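Local coordinates for protein extracellular ligand-binding receptor (Rhodopseudomonas palustris, PDB 3SG0) that binds benzoylformate and probably other small aromatic acids, as the likely solute-binding component of a transport system, at residues A122-A127 with E131-V136; W135-V140 with D342-S347. All coordinates share one frame; numbering follows the deposited sequence. Where two conformers were deposited one is given.

Both contacts are built on the edge of the six-stranded mixed sheet of one lobe of this periplasmic binding protein, with centres about 10 Å apart. Contact 1 lies in the loop between strands 116-118 and 136-138, where 122-127 folds back on 131-136. The chain then runs on through Trp135 and Val136, which both contacts share, into the outermost strand 136-138, and contact 2 joins that strand to the end of helix 334-344, some 200 residues later. Lys138 packs against Ala122, Leu125 and Val126, tying the two together. The edge strand thus joins the pocket-side loop of contact 1 to the more distant helix end, and its continuation, through Val140, reaches the ligand.

Contact 1 (A122-A127 with E131-V136); sequences AAILVA and ERRKWV
Arg133 reaches across to the short 3-10 turn at 123-125 and takes the carbonyl oxygen of Ile124 side-on with two hydrogen bonds. Its NE lies 2.9 Å and its NH2 2.8 Å from Ile124 O, and the N-H...O angles, both near 147°, are moderately bent, as expected when two donors of one guanidinium share a single acceptor. The oxygen sits almost in the guanidinium plane, while the two nitrogens approach it from opposite faces of the carbonyl plane. With CG anti to its own carbonyl carbon (chi1 -71°) and the chain extended from CG to NE, the arginine lays its methylenes along the backbone of the turn: CG is 3.6 Å from Leu125 O and CD 3.8 Å from Val126 C. The third nitrogen, NH1, forms a salt bridge with Asp130, so the group is held on two sides and its rotation is restricted. In the conformer given, Ile124 CG1 comes obliquely near Arg133 NH2, at 3.9 Å.

Next to the arginine an apolar pair closes the loop. Val126 CG1 meets Val136 CG1 at 3.6 Å, the branches slanting past one another; in Val136 the touching methyl is anti to the backbone N (chi1 -176°), which directs it at Val126 and brings it 3.9 Å from Leu125 O. That oxygen is buried here and has no hydrogen-bonding partner in the model. Leu125 itself turns the other way, onto helix 99-111 and close to Thr99, a phenylglyoxylate-binding residue.

The contact therefore pairs a doubly gripped carbonyl with a small valine contact. Asp130 probably balances the charge of the buried arginine, and the guanidinium probably helps to hold a turn whose leucine side chain lies about 5 Å from the bound benzoylformate.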
loop_
_atom_site.group_PDB
_atom_site.type_symbol
_atom_site.label_atom_id
_atom_site.label_comp_id
_atom_site.label_asym_id
_atom_site.label_seq_id
_atom_site.Cartn_x
_atom_site.Cartn_y
_atom_site.Cartn_z
ATOM N N ALA A 122 5.117 2.389 -3.476
ATOM C CA ALA A 122 5.855 3.210 -4.448
ATOM C C ALA A 122 5.969 2.561 -5.826
ATOM O O ALA A 122 6.213 1.367 -5.944
ATOM C CB ALA A 122 7.229 3.548 -3.925
ATOM N N ALA A 123 5.811 3.369 -6.871
ATOM C CA ALA A 123 5.849 2.860 -8.238
ATOM C C ALA A 123 7.134 2.104 -8.555
ATOM O O ALA A 123 7.103 1.119 -9.296
ATOM C CB ALA A 123 5.665 4.003 -9.224
ATOM N N ILE A 124 8.253 2.550 -7.986
ATOM C CA ILE A 124 9.559 1.970 -8.277
ATOM C C ILE A 124 9.638 0.482 -7.918
ATOM O O ILE A 124 10.526 -0.236 -8.386
ATOM C CB ILE A 124 10.675 2.782 -7.568
ATOM C CG1 ILE A 124 12.062 2.391 -8.069
ATOM C CG2 ILE A 124 10.602 2.626 -6.064
ATOM C CD1 ILE A 124 13.149 3.324 -7.583
ATOM N N LEU A 125 8.721 0.011 -7.079
ATOM C CA LEU A 125 8.721 -1.406 -6.731
ATOM C C LEU A 125 8.476 -2.316 -7.937
ATOM O O LEU A 125 8.952 -3.452 -7.950
ATOM C CB LEU A 125 7.723 -1.691 -5.616
ATOM C CG LEU A 125 8.066 -1.006 -4.283
ATOM C CD1 LEU A 125 6.887 -1.066 -3.330
ATOM C CD2 LEU A 125 9.308 -1.625 -3.661
ATOM N N VAL A 126 7.738 -1.833 -8.943
ATOM C CA VAL A 126 7.456 -2.661 -10.123
ATOM C C VAL A 126 7.629 -1.961 -11.463
ATOM O O VAL A 126 7.502 -2.609 -12.505
ATOM C CB VAL A 126 6.030 -3.273 -10.109
ATOM C CG1 VAL A 126 5.883 -4.252 -8.964
ATOM C CG2 VAL A 126 4.947 -2.186 -10.082
ATOM N N ALA A 127 7.897 -0.659 -11.459
ATOM C CA ALA A 127 7.909 0.123 -12.695
ATOM C C ALA A 127 9.130 1.023 -12.738
ATOM O O ALA A 127 9.567 1.524 -11.705
ATOM C CB ALA A 127 6.653 0.977 -12.789
ATOM N N GLU A 131 14.168 -7.003 -15.772
ATOM C CA GLU A 131 14.311 -8.446 -15.708
ATOM C C GLU A 131 14.120 -9.016 -14.298
ATOM O O GLU A 131 13.934 -10.225 -14.134
ATOM C CB GLU A 131 15.663 -8.855 -16.306
ATOM C CG GLU A 131 16.868 -8.734 -15.388
ATOM C CD GLU A 131 17.384 -7.329 -15.174
ATOM O OE1 GLU A 131 16.847 -6.339 -15.724
ATOM O OE2 GLU A 131 18.379 -7.219 -14.431
ATOM N N ARG A 132 14.173 -8.159 -13.287
ATOM C CA ARG A 132 13.981 -8.576 -11.899
ATOM C C ARG A 132 12.536 -8.377 -11.462
ATOM O O ARG A 132 11.937 -9.233 -10.807
ATOM C CB ARG A 132 14.924 -7.801 -10.980
ATOM C CG ARG A 132 16.378 -8.233 -11.123
ATOM C CD ARG A 132 17.328 -7.202 -10.543
ATOM N NE ARG A 132 17.274 -5.951 -11.293
ATOM C CZ ARG A 132 17.277 -4.744 -10.740
ATOM N NH1 ARG A 132 17.337 -4.614 -9.424
ATOM N NH2 ARG A 132 17.226 -3.665 -11.505
ATOM N N ARG A 133 11.977 -7.224 -11.824
ATOM C CA ARG A 133 10.597 -6.900 -11.516
ATOM C C ARG A 133 9.621 -7.821 -12.244
ATOM O O ARG A 133 8.435 -7.853 -11.911
ATOM C CB ARG A 133 10.338 -5.412 -11.772
ATOM C CG ARG A 133 11.020 -4.532 -10.736
ATOM C CD ARG A 133 11.221 -3.098 -11.219
ATOM N NE ARG A 133 11.644 -2.230 -10.122
ATOM C CZ ARG A 133 12.871 -2.167 -9.617
ATOM N NH1 ARG A 133 13.861 -2.887 -10.142
ATOM N NH2 ARG A 133 13.111 -1.371 -8.582
ATOM N N LYS A 134 10.114 -8.618 -13.202
ATOM C CA LYS A 134 9.305 -9.686 -13.780
ATOM C C LYS A 134 8.764 -10.621 -12.713
ATOM O O LYS A 134 7.757 -11.292 -12.930
ATOM C CB LYS A 134 10.111 -10.535 -14.763
ATOM C CG LYS A 134 10.139 -10.026 -16.170
ATOM C CD LYS A 134 8.778 -10.035 -16.837
ATOM C CE LYS A 134 8.922 -9.302 -18.137
ATOM N NZ LYS A 134 7.607 -9.146 -18.777
ATOM N N TRP A 135 9.467 -10.704 -11.585
ATOM C CA TRP A 135 9.089 -11.602 -10.501
ATOM C C TRP A 135 8.203 -10.942 -9.449
ATOM O O TRP A 135 7.807 -11.608 -8.498
ATOM C CB TRP A 135 10.346 -12.216 -9.858
ATOM C CG TRP A 135 11.030 -13.146 -10.800
ATOM C CD1 TRP A 135 12.049 -12.851 -11.650
ATOM C CD2 TRP A 135 10.688 -14.512 -11.038
ATOM N NE1 TRP A 135 12.376 -13.955 -12.397
ATOM C CE2 TRP A 135 11.556 -14.993 -12.036
ATOM C CE3 TRP A 135 9.735 -15.385 -10.490
ATOM C CZ2 TRP A 135 11.497 -16.304 -12.507
ATOM C CZ3 TRP A 135 9.682 -16.687 -10.954
ATOM C CH2 TRP A 135 10.553 -17.132 -11.957
ATOM N N VAL A 136 7.873 -9.665 -9.614
ATOM C CA VAL A 136 7.201 -8.902 -8.568
ATOM C C VAL A 136 5.824 -8.435 -9.023
ATOM O O VAL A 136 5.671 -7.948 -10.148
ATOM C CB VAL A 136 8.051 -7.667 -8.186
ATOM C CG1 VAL A 136 7.427 -6.903 -7.014
ATOM C CG2 VAL A 136 9.466 -8.092 -7.855
#

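Contact 2 (W135-V140 with D342-S347); sequences WVYKVV and DQIEKS
The strand 136-138 runs past the end of helix 334-344, which leaves through a type I turn from Ile344 to Ser347, and the backbones come nearest at Tyr137 and Ile344, with CA atoms 8.1 Å apart. Tyr137 fills that gap. Ile344 places CG2 over the centre of the phenol ring in a CH-pi contact, 3.6 Å from the ring centroid and only 12° off the normal. A chi1 of -64° sets Ile344 CG1 anti to the carbonyl carbon and leaves CG2 anti to the backbone N, where it lies over the ring. Further out, the phenol oxygen of Tyr137 lies 3.3 Å from Glu345 CB, with the carboxylate plane turned 66° from the ring. Tyr137 OH is hydrogen-bonded to the carbonyl oxygen of Arg341, in the same helix. Glu345 OE1 makes a hydrogen bond with His364 NE2 and a salt bridge with Arg341 NH1; His364 also stacks with the Tyr137 ring, so the acid probably helps to orient this imidazole.

Ile344 also touches Met117 on neighbouring strand 116-118. This is helix-on-sheet packing as in the alpha/beta lobes of periplasmic binding proteins, here at an edge strand whose continuation carries Val140 into the benzoylformate pocket.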
loop_
_atom_site.group_PDB
_atom_site.type_symbol
_atom_site.label_atom_id
_atom_site.label_comp_id
_atom_site.label_asym_id
_atom_site.label_seq_id
_atom_site.Cartn_x
_atom_site.Cartn_y
_atom_site.Cartn_z
ATOM N N TRP A 135 9.467 -10.704 -11.585
ATOM C CA TRP A 135 9.089 -11.602 -10.501
ATOM C C TRP A 135 8.203 -10.942 -9.449
ATOM O O TRP A 135 7.807 -11.608 -8.498
ATOM C CB TRP A 135 10.346 -12.216 -9.858
ATOM C CG TRP A 135 11.030 -13.146 -10.800
ATOM C CD1 TRP A 135 12.049 -12.851 -11.650
ATOM C CD2 TRP A 135 10.688 -14.512 -11.038
ATOM N NE1 TRP A 135 12.376 -13.955 -12.397
ATOM C CE2 TRP A 135 11.556 -14.993 -12.036
ATOM C CE3 TRP A 135 9.735 -15.385 -10.490
ATOM C CZ2 TRP A 135 11.497 -16.304 -12.507
ATOM C CZ3 TRP A 135 9.682 -16.687 -10.954
ATOM C CH2 TRP A 135 10.553 -17.132 -11.957
ATOM N N VAL A 136 7.873 -9.665 -9.614
ATOM C CA VAL A 136 7.201 -8.902 -8.568
ATOM C C VAL A 136 5.824 -8.435 -9.023
ATOM O O VAL A 136 5.671 -7.948 -10.148
ATOM C CB VAL A 136 8.051 -7.667 -8.186
ATOM C CG1 VAL A 136 7.427 -6.903 -7.014
ATOM C CG2 VAL A 136 9.466 -8.092 -7.855
ATOM N N TYR A 137 4.829 -8.579 -8.150
ATOM C CA TYR A 137 3.480 -8.065 -8.391
ATOM C C TYR A 137 3.087 -7.166 -7.235
ATOM O O TYR A 137 3.658 -7.263 -6.142
ATOM C CB TYR A 137 2.486 -9.215 -8.580
ATOM C CG TYR A 137 2.794 -9.990 -9.826
ATOM C CD1 TYR A 137 2.365 -9.534 -11.064
ATOM C CD2 TYR A 137 3.568 -11.141 -9.784
ATOM C CE1 TYR A 137 2.665 -10.224 -12.218
ATOM C CE2 TYR A 137 3.889 -11.828 -10.941
ATOM C CZ TYR A 137 3.435 -11.357 -12.154
ATOM O OH TYR A 137 3.737 -12.009 -13.333
ATOM N N LYS A 138 2.097 -6.311 -7.457
ATOM C CA LYS A 138 1.845 -5.226 -6.520
ATOM C C LYS A 138 0.387 -4.797 -6.542
ATOM O O LYS A 138 -0.049 -4.117 -7.472
ATOM C CB LYS A 138 2.750 -4.053 -6.903
ATOM C CG LYS A 138 2.617 -2.814 -6.051
ATOM C CD LYS A 138 3.669 -1.785 -6.455
ATOM C CE LYS A 138 3.574 -0.511 -5.655
ATOM N NZ LYS A 138 2.348 0.252 -6.002
ATOM N N VAL A 139 -0.363 -5.166 -5.511
ATOM C CA VAL A 139 -1.785 -4.832 -5.479
ATOM C C VAL A 139 -2.115 -3.400 -5.076
ATOM O O VAL A 139 -3.193 -2.918 -5.429
ATOM C CB VAL A 139 -2.608 -5.805 -4.607
ATOM C CG1 VAL A 139 -2.550 -7.211 -5.184
ATOM C CG2 VAL A 139 -2.188 -5.750 -3.138
ATOM N N VAL A 140 -1.249 -2.704 -4.342
ATOM C CA VAL A 140 -1.556 -1.314 -3.991
ATOM C C VAL A 140 -1.309 -0.470 -5.232
ATOM O O VAL A 140 -0.274 -0.619 -5.865
ATOM C CB VAL A 140 -0.667 -0.818 -2.837
ATOM C CG1 VAL A 140 -0.906 0.664 -2.583
ATOM C CG2 VAL A 140 -0.935 -1.624 -1.577
ATOM N N ASP A 342 4.006 -16.750 -14.301
ATOM C CA ASP A 342 3.424 -16.643 -15.640
ATOM C C ASP A 342 1.929 -16.357 -15.588
ATOM O O ASP A 342 1.399 -15.582 -16.385
ATOM C CB ASP A 342 3.624 -17.945 -16.437
ATOM C CG ASP A 342 5.067 -18.190 -16.859
ATOM O OD1 ASP A 342 5.875 -17.244 -16.909
ATOM O OD2 ASP A 342 5.392 -19.353 -17.183
ATOM N N GLN A 343 1.234 -17.008 -14.664
ATOM C CA GLN A 343 -0.214 -16.909 -14.621
ATOM C C GLN A 343 -0.710 -15.569 -14.073
ATOM O O GLN A 343 -1.691 -15.018 -14.575
ATOM C CB GLN A 343 -0.794 -18.065 -13.807
ATOM C CG GLN A 343 -0.637 -19.426 -14.468
ATOM C CD GLN A 343 -1.255 -19.471 -15.855
ATOM O OE1 GLN A 343 -2.431 -19.147 -16.030
ATOM N NE2 GLN A 343 -0.460 -19.850 -16.853
ATOM N N ILE A 344 -0.055 -15.028 -13.045
ATOM C CA ILE A 344 -0.536 -13.770 -12.472
ATOM C C ILE A 344 -0.460 -12.656 -13.516
ATOM O O ILE A 344 -1.314 -11.780 -13.575
ATOM C CB ILE A 344 0.214 -13.405 -11.186
ATOM C CG1 ILE A 344 -0.069 -14.466 -10.116
ATOM C CG2 ILE A 344 -0.205 -12.022 -10.712
ATOM C CD1 ILE A 344 0.702 -14.270 -8.825
ATOM N N GLU A 345 0.558 -12.731 -14.366
ATOM C CA GLU A 345 0.791 -11.771 -15.430
ATOM C C GLU A 345 -0.362 -11.700 -16.427
ATOM O O GLU A 345 -0.473 -10.723 -17.166
ATOM C CB GLU A 345 2.080 -12.183 -16.149
ATOM C CG GLU A 345 2.688 -11.176 -17.076
ATOM C CD GLU A 345 4.138 -11.515 -17.337
ATOM O OE1 GLU A 345 4.998 -10.806 -16.791
ATOM O OE2 GLU A 345 4.420 -12.497 -18.072
ATOM N N LYS A 346 -1.199 -12.735 -16.437
ATOM C CA LYS A 346 -2.327 -12.846 -17.366
ATOM C C LYS A 346 -3.651 -12.417 -16.741
ATOM O O LYS A 346 -4.688 -12.445 -17.407
ATOM C CB LYS A 346 -2.469 -14.286 -17.850
ATOM C CG LYS A 346 -1.245 -14.841 -18.545
ATOM C CD LYS A 346 -1.443 -16.316 -18.862
ATOM C CE LYS A 346 -0.160 -16.964 -19.336
ATOM N NZ LYS A 346 -0.371 -18.412 -19.611
ATOM N N SER A 347 -3.632 -12.040 -15.467
ATOM C CA SER A 347 -4.861 -11.668 -14.764
ATOM C C SER A 347 -5.497 -10.424 -15.377
ATOM O O SER A 347 -4.828 -9.416 -15.568
ATOM C CB SER A 347 -4.560 -11.449 -13.282
ATOM O OG SER A 347 -5.737 -11.131 -12.558
#